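Local coordinates for fucolectin-related protein (Streptococcus pneumoniae, PDB 2WMF) that hydrolyses host blood group carbohydrate antigens as a family 98 glycoside hydrolase, probably acting as an endo-beta-galactosidase, at residues E278-Y283 / Y432-N437; E272-M277 / T362-N367; E135-Y140 / E168-Y173. All coordinates share one frame; numbering follows the deposited sequence.

Interaction 1. Residues E278-Y283 / Y432-N437; sequences EMMNVY and YIYNSN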
loop_
_atom_site.group_PDB
_atom_site.type_symbol
_atom_site.label_atom_id
_atom_site.label_comp_id
_atom_site.label_asym_id
_atom_site.label_seq_id
_atom_site.Cartn_x
_atom_site.Cartn_y
_atom_site.Cartn_z
ATOM N N GLU A 278 -3.241 0.261 -4.988
ATOM C CA GLU A 278 -2.430 1.036 -4.046
ATOM C C GLU A 278 -1.163 0.236 -3.591
ATOM O O GLU A 278 -0.078 0.800 -3.523
ATOM C CB GLU A 278 -3.254 1.532 -2.841
ATOM C CG GLU A 278 -4.499 2.339 -3.164
ATOM C CD GLU A 278 -4.964 3.160 -1.991
ATOM O OE1 GLU A 278 -4.115 3.700 -1.259
ATOM O OE2 GLU A 278 -6.194 3.245 -1.751
ATOM N N MET A 279 -1.331 -1.062 -3.315
ATOM C CA MET A 279 -0.179 -1.891 -2.970
ATOM C C MET A 279 0.797 -1.970 -4.159
ATOM O O MET A 279 2.014 -1.928 -3.972
ATOM C CB MET A 279 -0.588 -3.321 -2.580
ATOM C CG MET A 279 -1.554 -3.381 -1.356
ATOM S SD MET A 279 -2.252 -5.053 -1.145
ATOM C CE MET A 279 -0.820 -6.009 -0.633
ATOM N N MET A 280 0.265 -2.085 -5.389
ATOM C CA MET A 280 1.133 -2.087 -6.568
ATOM C C MET A 280 2.026 -0.836 -6.694
ATOM O O MET A 280 3.153 -0.943 -7.084
ATOM C CB MET A 280 0.303 -2.228 -7.835
ATOM C CG MET A 280 1.134 -2.443 -9.089
ATOM S SD MET A 280 0.166 -2.503 -10.619
ATOM C CE MET A 280 -0.568 -4.125 -10.459
ATOM N N ASN A 281 1.517 0.354 -6.348
ATOM C CA ASN A 281 2.308 1.574 -6.359
ATOM C C ASN A 281 3.517 1.468 -5.439
ATOM O O ASN A 281 4.572 2.051 -5.730
ATOM C CB ASN A 281 1.439 2.754 -5.888
ATOM C CG ASN A 281 0.444 3.235 -6.943
ATOM O OD1 ASN A 281 0.363 2.710 -8.066
ATOM N ND2 ASN A 281 -0.365 4.223 -6.546
ATOM N N VAL A 282 3.308 0.782 -4.323
ATOM C CA VAL A 282 4.370 0.595 -3.297
ATOM C C VAL A 282 5.370 -0.461 -3.812
ATOM O O VAL A 282 6.595 -0.183 -3.923
ATOM C CB VAL A 282 3.755 0.234 -1.938
ATOM C CG1 VAL A 282 4.836 -0.235 -0.963
ATOM C CG2 VAL A 282 2.952 1.472 -1.373
ATOM N N TYR A 283 4.834 -1.621 -4.142
ATOM C CA TYR A 283 5.622 -2.765 -4.678
ATOM C C TYR A 283 6.562 -2.332 -5.817
ATOM O O TYR A 283 7.791 -2.567 -5.779
ATOM C CB TYR A 283 4.664 -3.873 -5.121
ATOM C CG TYR A 283 5.343 -4.972 -5.871
ATOM C CD1 TYR A 283 5.875 -6.058 -5.196
ATOM C CD2 TYR A 283 5.379 -4.979 -7.259
ATOM C CE1 TYR A 283 6.496 -7.099 -5.893
ATOM C CE2 TYR A 283 5.994 -6.032 -7.965
ATOM C CZ TYR A 283 6.549 -7.085 -7.268
ATOM O OH TYR A 283 7.190 -8.118 -7.998
ATOM N N TYR A 432 3.326 -3.769 -15.485
ATOM C CA TYR A 432 2.376 -3.587 -14.379
ATOM C C TYR A 432 1.334 -2.540 -14.861
ATOM O O TYR A 432 1.699 -1.433 -15.269
ATOM C CB TYR A 432 3.080 -3.117 -13.092
ATOM C CG TYR A 432 3.768 -4.271 -12.418
ATOM C CD1 TYR A 432 3.111 -4.974 -11.419
ATOM C CD2 TYR A 432 4.994 -4.762 -12.874
ATOM C CE1 TYR A 432 3.644 -6.123 -10.860
ATOM C CE2 TYR A 432 5.569 -5.938 -12.312
ATOM C CZ TYR A 432 4.904 -6.620 -11.313
ATOM O OH TYR A 432 5.448 -7.778 -10.776
ATOM N N ILE A 433 0.056 -2.909 -14.809
ATOM C CA ILE A 433 -0.997 -2.211 -15.531
ATOM C C ILE A 433 -2.240 -2.030 -14.644
ATOM O O ILE A 433 -2.615 -2.940 -13.901
ATOM C CB ILE A 433 -1.436 -3.047 -16.759
ATOM C CG1 ILE A 433 -0.241 -3.354 -17.666
ATOM C CG2 ILE A 433 -2.567 -2.394 -17.511
ATOM C CD1 ILE A 433 -0.233 -4.780 -18.128
ATOM N N TYR A 434 -2.905 -0.889 -14.775
ATOM C CA TYR A 434 -4.260 -0.724 -14.247
ATOM C C TYR A 434 -5.043 0.385 -14.937
ATOM O O TYR A 434 -4.498 1.258 -15.597
ATOM C CB TYR A 434 -4.299 -0.587 -12.729
ATOM C CG TYR A 434 -3.523 0.511 -12.017
ATOM C CD1 TYR A 434 -3.801 1.869 -12.235
ATOM C CD2 TYR A 434 -2.518 0.200 -11.062
ATOM C CE1 TYR A 434 -3.089 2.867 -11.575
ATOM C CE2 TYR A 434 -1.844 1.192 -10.364
ATOM C CZ TYR A 434 -2.127 2.532 -10.599
ATOM O OH TYR A 434 -1.490 3.522 -9.887
ATOM N N ASN A 435 -6.366 0.330 -14.714
ATOM C CA ASN A 435 -7.261 1.406 -15.092
ATOM C C ASN A 435 -7.181 2.444 -13.950
ATOM O O ASN A 435 -7.382 2.084 -12.789
ATOM C CB ASN A 435 -8.685 0.860 -15.244
ATOM C CG ASN A 435 -9.712 1.940 -15.607
ATOM O OD1 ASN A 435 -9.697 3.039 -15.034
ATOM N ND2 ASN A 435 -10.561 1.646 -16.616
ATOM N N SER A 436 -6.838 3.691 -14.293
ATOM C CA SER A 436 -6.558 4.740 -13.316
ATOM C C SER A 436 -7.762 5.543 -12.814
ATOM O O SER A 436 -7.573 6.523 -12.065
ATOM C CB SER A 436 -5.523 5.735 -13.856
ATOM O OG SER A 436 -6.000 6.454 -14.958
ATOM N N ASN A 437 -8.976 5.151 -13.247
ATOM C CA ASN A 437 -10.212 5.822 -12.811
ATOM C C ASN A 437 -10.725 5.311 -11.451
ATOM O O ASN A 437 -11.211 4.179 -11.338
ATOM C CB ASN A 437 -11.288 5.621 -13.881
ATOM C CG ASN A 437 -11.021 6.390 -15.153
ATOM O OD1 ASN A 437 -10.394 7.451 -15.147
ATOM N ND2 ASN A 437 -11.498 5.829 -16.286
HETATM O O HOH W 1 8.291 -7.975 -10.978
#
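Met280, Asn281 and Tyr283 of a (beta/alpha)8-barrel helix meet Tyr432 and Tyr434 on an antiparallel strand of the C-terminal region. Helix 272-283 comes between the last two barrel strands, 237-243 and 289-293, along the chain. Strand 430-434 runs nearly antiparallel to it, with the short axes 10.2 Å apart at an angle of 153°. All the touching residues are buried.

Met280 fills the middle. Its CG is anti to the backbone N and the chain runs out straight to the sulfur, which reaches the strand between the two tyrosines. SD lies 3.8 Å from Tyr434 CD2 and 3.9 Å from Tyr432 CB. The sulfur is at the edge of the Tyr432 ring and comes obliquely to the Tyr434 ring. Both are Met-aromatic contacts. A bend at chi3 (-74°) then carries CE along the edge of Tyr432.

On one flank, Tyr434 OH donates to Asn281 OD1 at 2.7 Å. The hydroxyl lies in the carbonyl plane, on a lone pair, with a C=O...O angle of 122°. Tyr434 OH also receives the backbone N-H of Tyr366, so two bonds fix it. Asn281 ND2 makes a weak hydrogen bond to Pro364 O, which ties the other end of the amide to the loop that holds Tyr366.

On the other flank, the rings of Tyr283 and Tyr432 meet obliquely, with Tyr283 CE2 3.6 Å from Tyr432 CZ. Each hydroxyl also has a partner in the protein: Asn323 O for Tyr283 and His319 NE2 for Tyr432. One water joins the pair, giving a hydrogen to Tyr283 OH at 3.2 Å and lying 2.9 Å from Tyr432 OH.

Interaction 2. Residues E272-M277 / T362-N367; sequences ESMIAM and TMPLYN
The first turns of helix 272-283 face an irregular loop at 362-367, and the backbones come nearest at Met277 and Leu365, whose CA atoms are 7.4 Å apart. Met274 and Met277 lie one turn apart and both point at the loop.

Met274 is fully extended, with CG anti to the backbone N (chi1 180°). This carries its methyl well beyond the helix. CE lies 3.8 Å from CE of Met363 and 4.1 Å from CG of Pro364. Met363 comes to the meeting differently. Its chain is folded at chi2 and chi3, and it crosses Met274 at about a right angle.

Met277 curls at chi3 (48°) and sets its CE against the fork of Leu365, 3.7 Å from both CD1 and CD2. Leu365 CD2 also reaches back to Met274 CG at 4.2 Å, so one branch touches both methionines. Trp247 of helix 245-249 packs on Met274, and Lys246 touches Met363 and Pro364.

Only carbon atoms meet at these closest approaches, chiefly the methyl ends of the three methionines, and all five residues are buried. The contact therefore rests on dispersion and the exclusion of water.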
loop_
_atom_site.group_PDB
_atom_site.type_symbol
_atom_site.label_atom_id
_atom_site.label_comp_id
_atom_site.label_asym_id
_atom_site.label_seq_id
_atom_site.Cartn_x
_atom_site.Cartn_y
_atom_site.Cartn_z
ATOM N N GLU A 272 -12.250 -3.386 -3.766
ATOM C CA GLU A 272 -11.244 -4.367 -3.276
ATOM C C GLU A 272 -9.983 -4.387 -4.134
ATOM O O GLU A 272 -8.860 -4.329 -3.624
ATOM C CB GLU A 272 -11.856 -5.773 -3.196
ATOM C CG GLU A 272 -12.932 -5.920 -2.092
ATOM C CD GLU A 272 -14.351 -5.581 -2.449
ATOM O OE1 GLU A 272 -14.606 -4.826 -3.447
ATOM O OE2 GLU A 272 -15.243 -6.102 -1.705
ATOM N N SER A 273 -10.159 -4.468 -5.435
ATOM C CA SER A 273 -8.994 -4.495 -6.340
ATOM C C SER A 273 -8.233 -3.171 -6.317
ATOM O O SER A 273 -7.026 -3.119 -6.594
ATOM C CB SER A 273 -9.428 -4.803 -7.759
ATOM O OG SER A 273 -10.409 -3.871 -8.138
ATOM N N MET A 274 -8.916 -2.083 -5.974
ATOM C CA MET A 274 -8.218 -0.803 -5.895
ATOM C C MET A 274 -7.256 -0.745 -4.683
ATOM O O MET A 274 -6.224 -0.060 -4.735
ATOM C CB MET A 274 -9.185 0.381 -5.864
ATOM C CG MET A 274 -8.518 1.763 -5.780
ATOM S SD MET A 274 -9.789 3.078 -5.877
ATOM C CE MET A 274 -8.815 4.445 -5.240
ATOM N N ILE A 275 -7.609 -1.432 -3.605
ATOM C CA ILE A 275 -6.689 -1.604 -2.467
ATOM C C ILE A 275 -5.349 -2.243 -2.979
ATOM O O ILE A 275 -4.227 -1.772 -2.686
ATOM C CB ILE A 275 -7.276 -2.471 -1.369
ATOM C CG1 ILE A 275 -8.519 -1.826 -0.748
ATOM C CG2 ILE A 275 -6.263 -2.680 -0.229
ATOM C CD1 ILE A 275 -9.359 -2.822 0.040
ATOM N N ALA A 276 -5.511 -3.298 -3.785
ATOM C CA ALA A 276 -4.362 -3.949 -4.450
ATOM C C ALA A 276 -3.584 -3.025 -5.388
ATOM O O ALA A 276 -2.329 -3.094 -5.457
ATOM C CB ALA A 276 -4.789 -5.227 -5.152
ATOM N N MET A 277 -4.294 -2.158 -6.109
ATOM C CA MET A 277 -3.606 -1.182 -6.961
ATOM C C MET A 277 -2.735 -0.192 -6.141
ATOM O O MET A 277 -1.600 0.150 -6.537
ATOM C CB MET A 277 -4.616 -0.457 -7.830
ATOM C CG MET A 277 -5.277 -1.416 -8.846
ATOM S SD MET A 277 -6.948 -0.955 -9.450
ATOM C CE MET A 277 -6.652 0.694 -9.826
ATOM N N THR A 362 -4.893 14.084 -4.504
ATOM C CA THR A 362 -5.816 13.746 -3.433
ATOM C C THR A 362 -6.094 12.243 -3.390
ATOM O O THR A 362 -6.574 11.741 -2.381
ATOM C CB THR A 362 -7.165 14.520 -3.450
ATOM O OG1 THR A 362 -8.026 13.982 -4.449
ATOM C CG2 THR A 362 -6.934 16.017 -3.613
ATOM N N MET A 363 -5.781 11.551 -4.490
ATOM C CA MET A 363 -6.043 10.130 -4.617
ATOM C C MET A 363 -4.804 9.387 -5.138
ATOM O O MET A 363 -3.892 9.988 -5.685
ATOM C CB MET A 363 -7.217 9.922 -5.583
ATOM C CG MET A 363 -8.523 10.474 -4.991
ATOM S SD MET A 363 -9.131 9.421 -3.669
ATOM C CE MET A 363 -9.860 8.056 -4.649
ATOM N N PRO A 364 -4.757 8.090 -4.863
ATOM C CA PRO A 364 -3.472 7.394 -5.004
ATOM C C PRO A 364 -3.126 6.906 -6.392
ATOM O O PRO A 364 -1.941 6.608 -6.651
ATOM C CB PRO A 364 -3.650 6.180 -4.057
ATOM C CG PRO A 364 -5.121 5.922 -4.067
ATOM C CD PRO A 364 -5.741 7.270 -4.143
ATOM N N LEU A 365 -4.107 6.749 -7.290
ATOM C CA LEU A 365 -3.797 6.067 -8.551
ATOM C C LEU A 365 -2.958 6.977 -9.457
ATOM O O LEU A 365 -3.179 8.170 -9.525
ATOM C CB LEU A 365 -5.058 5.570 -9.276
ATOM C CG LEU A 365 -6.025 4.708 -8.466
ATOM C CD1 LEU A 365 -7.280 4.306 -9.304
ATOM C CD2 LEU A 365 -5.283 3.478 -7.873
ATOM N N TYR A 366 -1.977 6.366 -10.131
ATOM C CA TYR A 366 -1.157 7.102 -11.103
ATOM C C TYR A 366 -1.751 6.959 -12.527
ATOM O O TYR A 366 -2.252 5.906 -12.884
ATOM C CB TYR A 366 0.267 6.564 -11.105
ATOM C CG TYR A 366 0.992 6.915 -9.822
ATOM C CD1 TYR A 366 0.989 8.233 -9.352
ATOM C CD2 TYR A 366 1.619 5.934 -9.035
ATOM C CE1 TYR A 366 1.657 8.576 -8.179
ATOM C CE2 TYR A 366 2.295 6.280 -7.857
ATOM C CZ TYR A 366 2.319 7.601 -7.428
ATOM O OH TYR A 366 2.996 7.966 -6.270
ATOM N N ASN A 367 -1.634 7.991 -13.352
ATOM C CA ASN A 367 -2.155 7.870 -14.720
ATOM C C ASN A 367 -1.173 7.174 -15.665
ATOM O O ASN A 367 -1.553 6.527 -16.617
ATOM C CB ASN A 367 -2.437 9.237 -15.267
ATOM C CG ASN A 367 -3.432 9.994 -14.425
ATOM O OD1 ASN A 367 -4.671 9.906 -14.656
ATOM N ND2 ASN A 367 -2.935 10.717 -13.454
#

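Interaction 3. Residues E135-Y140 / E168-Y173; sequences EQFQKY and EVCAKY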
loop_
_atom_site.group_PDB
_atom_site.type_symbol
_atom_site.label_atom_id
_atom_site.label_comp_id
_atom_site.label_asym_id
_atom_site.label_seq_id
_atom_site.Cartn_x
_atom_site.Cartn_y
_atom_site.Cartn_z
ATOM N N GLU A 135 12.469 -3.325 28.402
ATOM C CA GLU A 135 12.047 -4.450 29.255
ATOM C C GLU A 135 11.149 -5.412 28.507
ATOM O O GLU A 135 11.286 -6.619 28.634
ATOM C CB GLU A 135 11.328 -3.930 30.513
ATOM C CG GLU A 135 12.272 -3.243 31.468
ATOM C CD GLU A 135 11.548 -2.490 32.600
ATOM O OE1 GLU A 135 10.287 -2.397 32.595
ATOM O OE2 GLU A 135 12.265 -1.967 33.500
ATOM N N GLN A 136 10.222 -4.881 27.713
ATOM C CA GLN A 136 9.337 -5.741 26.971
ATOM C C GLN A 136 10.083 -6.547 25.893
ATOM O O GLN A 136 9.793 -7.727 25.723
ATOM C CB GLN A 136 8.126 -4.987 26.388
ATOM C CG GLN A 136 7.351 -4.093 27.358
ATOM C CD GLN A 136 7.218 -4.694 28.768
ATOM O OE1 GLN A 136 6.745 -5.838 28.936
ATOM N NE2 GLN A 136 7.666 -3.945 29.777
ATOM N N PHE A 137 11.050 -5.930 25.206
ATOM C CA PHE A 137 11.870 -6.668 24.233
ATOM C C PHE A 137 12.660 -7.803 24.918
ATOM O O PHE A 137 12.812 -8.872 24.357
ATOM C CB PHE A 137 12.855 -5.747 23.517
ATOM C CG PHE A 137 12.268 -4.919 22.401
ATOM C CD1 PHE A 137 11.558 -5.521 21.375
ATOM C CD2 PHE A 137 12.523 -3.546 22.334
ATOM C CE1 PHE A 137 11.036 -4.757 20.296
ATOM C CE2 PHE A 137 12.023 -2.792 21.264
ATOM C CZ PHE A 137 11.276 -3.415 20.239
ATOM N N GLN A 138 13.141 -7.540 26.128
ATOM C CA GLN A 138 13.905 -8.559 26.854
ATOM C C GLN A 138 13.023 -9.764 27.156
ATOM O O GLN A 138 13.467 -10.914 27.089
ATOM C CB GLN A 138 14.439 -7.995 28.165
ATOM C CG GLN A 138 15.503 -6.973 28.019
ATOM C CD GLN A 138 15.927 -6.446 29.386
ATOM O OE1 GLN A 138 16.344 -7.246 30.245
ATOM N NE2 GLN A 138 15.795 -5.118 29.621
ATOM N N LYS A 139 11.787 -9.503 27.532
ATOM C CA LYS A 139 10.900 -10.541 28.006
ATOM C C LYS A 139 10.190 -11.339 26.915
ATOM O O LYS A 139 9.893 -12.522 27.103
ATOM C CB LYS A 139 9.886 -9.916 28.938
ATOM C CG LYS A 139 8.936 -10.948 29.532
ATOM C CD LYS A 139 8.335 -10.512 30.842
ATOM C CE LYS A 139 7.494 -11.661 31.411
ATOM N NZ LYS A 139 6.861 -11.253 32.697
ATOM N N TYR A 140 9.857 -10.674 25.793
ATOM C CA TYR A 140 8.970 -11.246 24.793
ATOM C C TYR A 140 9.664 -11.390 23.429
ATOM O O TYR A 140 9.857 -10.392 22.708
ATOM C CB TYR A 140 7.725 -10.360 24.645
ATOM C CG TYR A 140 6.875 -10.289 25.896
ATOM C CD1 TYR A 140 6.139 -11.414 26.316
ATOM C CD2 TYR A 140 6.875 -9.155 26.715
ATOM C CE1 TYR A 140 5.382 -11.383 27.457
ATOM C CE2 TYR A 140 6.104 -9.117 27.893
ATOM C CZ TYR A 140 5.372 -10.257 28.251
ATOM O OH TYR A 140 4.614 -10.243 29.386
ATOM N N GLU A 168 16.403 3.673 18.575
ATOM C CA GLU A 168 17.631 3.191 19.239
ATOM C C GLU A 168 17.362 1.933 20.069
ATOM O O GLU A 168 18.096 0.950 19.978
ATOM C CB GLU A 168 18.193 4.315 20.107
ATOM C CG GLU A 168 19.407 3.930 20.865
ATOM C CD GLU A 168 20.027 5.116 21.611
ATOM O OE1 GLU A 168 19.400 6.191 21.738
ATOM O OE2 GLU A 168 21.173 4.964 22.064
ATOM N N VAL A 169 16.271 1.932 20.824
ATOM C CA VAL A 169 15.882 0.743 21.597
ATOM C C VAL A 169 15.612 -0.437 20.643
ATOM O O VAL A 169 16.027 -1.568 20.891
ATOM C CB VAL A 169 14.645 0.957 22.491
ATOM C CG1 VAL A 169 14.289 -0.340 23.280
ATOM C CG2 VAL A 169 14.841 2.093 23.511
ATOM N N CYS A 170 14.887 -0.179 19.555
ATOM C CA CYS A 170 14.652 -1.204 18.566
ATOM C C CYS A 170 15.957 -1.797 18.059
ATOM O O CYS A 170 16.076 -3.003 17.929
ATOM C CB CYS A 170 13.818 -0.640 17.404
ATOM S SG CYS A 170 12.060 -0.371 17.859
ATOM N N ALA A 171 16.929 -0.939 17.762
ATOM C CA ALA A 171 18.214 -1.395 17.193
ATOM C C ALA A 171 18.948 -2.307 18.181
ATOM O O ALA A 171 19.657 -3.243 17.771
ATOM C CB ALA A 171 19.095 -0.182 16.789
ATOM N N LYS A 172 18.780 -2.035 19.464
ATOM C CA LYS A 172 19.422 -2.840 20.514
ATOM C C LYS A 172 18.956 -4.304 20.466
ATOM O O LYS A 172 19.715 -5.252 20.802
ATOM C CB LYS A 172 19.158 -2.178 21.858
ATOM C CG LYS A 172 19.705 -2.903 23.055
ATOM C CD LYS A 172 19.541 -2.078 24.358
ATOM C CE LYS A 172 19.815 -2.921 25.605
ATOM N NZ LYS A 172 19.456 -2.226 26.849
ATOM N N TYR A 173 17.707 -4.505 20.046
ATOM C CA TYR A 173 17.053 -5.803 20.111
ATOM C C TYR A 173 16.746 -6.408 18.734
ATOM O O TYR A 173 16.031 -7.386 18.660
ATOM C CB TYR A 173 15.761 -5.696 20.969
ATOM C CG TYR A 173 16.077 -5.484 22.454
ATOM C CD1 TYR A 173 16.485 -6.564 23.232
ATOM C CD2 TYR A 173 16.068 -4.217 23.032
ATOM C CE1 TYR A 173 16.834 -6.393 24.572
ATOM C CE2 TYR A 173 16.412 -4.022 24.370
ATOM C CZ TYR A 173 16.803 -5.109 25.140
ATOM O OH TYR A 173 17.182 -5.001 26.485
#
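Phe137 and Tyr173 each lay a CB over the face of the other's ring. Phe137 CB is 3.6 Å from the centroid of the Tyr173 ring, close to the ring normal, and 3.4 Å from Tyr173 CG. The return contact is longer, with Tyr173 CB 4.3 Å from the Phe137 centroid. These are reciprocal CH-pi contacts. The two planes are 24° from parallel, yet the offset is large and little of one ring lies over the other.

Phe137 has CG anti to its carbonyl carbon (chi1 -79°), which carries the ring on beyond Tyr173 to the preceding turn of the other helix. There its edge is met by Val169 CG1, 3.8 Å from CD2 and in the ring plane. Cys170 SG lies 3.9 Å from CZ, also at the edge, in a sulfur-aromatic contact.

The two segments are the C-terminal ends of helices 130-139 and 159-172. These are consecutive outer helices of the (beta/alpha)8 barrel, joined through strand 143-149. Arg30 bonds to the backbone oxygens of Phe137, Tyr140 and Tyr173 and so bridges both helix ends.

Toward the solvent side, Gln138 runs out extended beside the Tyr173 hydroxyl. Its CG comes tightly to Tyr173 OH, at 3.0 Å. The amide plane is turned only 4° from the plane of the Tyr173 ring. Asp134 OD1, from just before the first segment, is hydrogen-bonded by both Tyr173 OH and Gln138 NE2, which brings the two polar ends together. Asp134 also forms a salt bridge, through OD2, with Lys172 NZ.

How the interactions relate
Interactions 1 and 2 are neighbours, with centres 6 Å apart, and share helix 272-283. Interaction 2 uses its first half and interaction 1 its second. Their segments alternate along the chain: 272-277, 278-283, 362-367, then 432-437. They also touch directly, with Met277 CE 3.4 Å from Asn435 O. Together they seat one barrel helix against two separate parts of the C-terminal region, a loop and a sheet strand. Interaction 3 comes earlier in the chain and lies about 36 Å from both, centre to centre. It joins two outer helices within the barrel itself, whereas the other two join the barrel to what follows it.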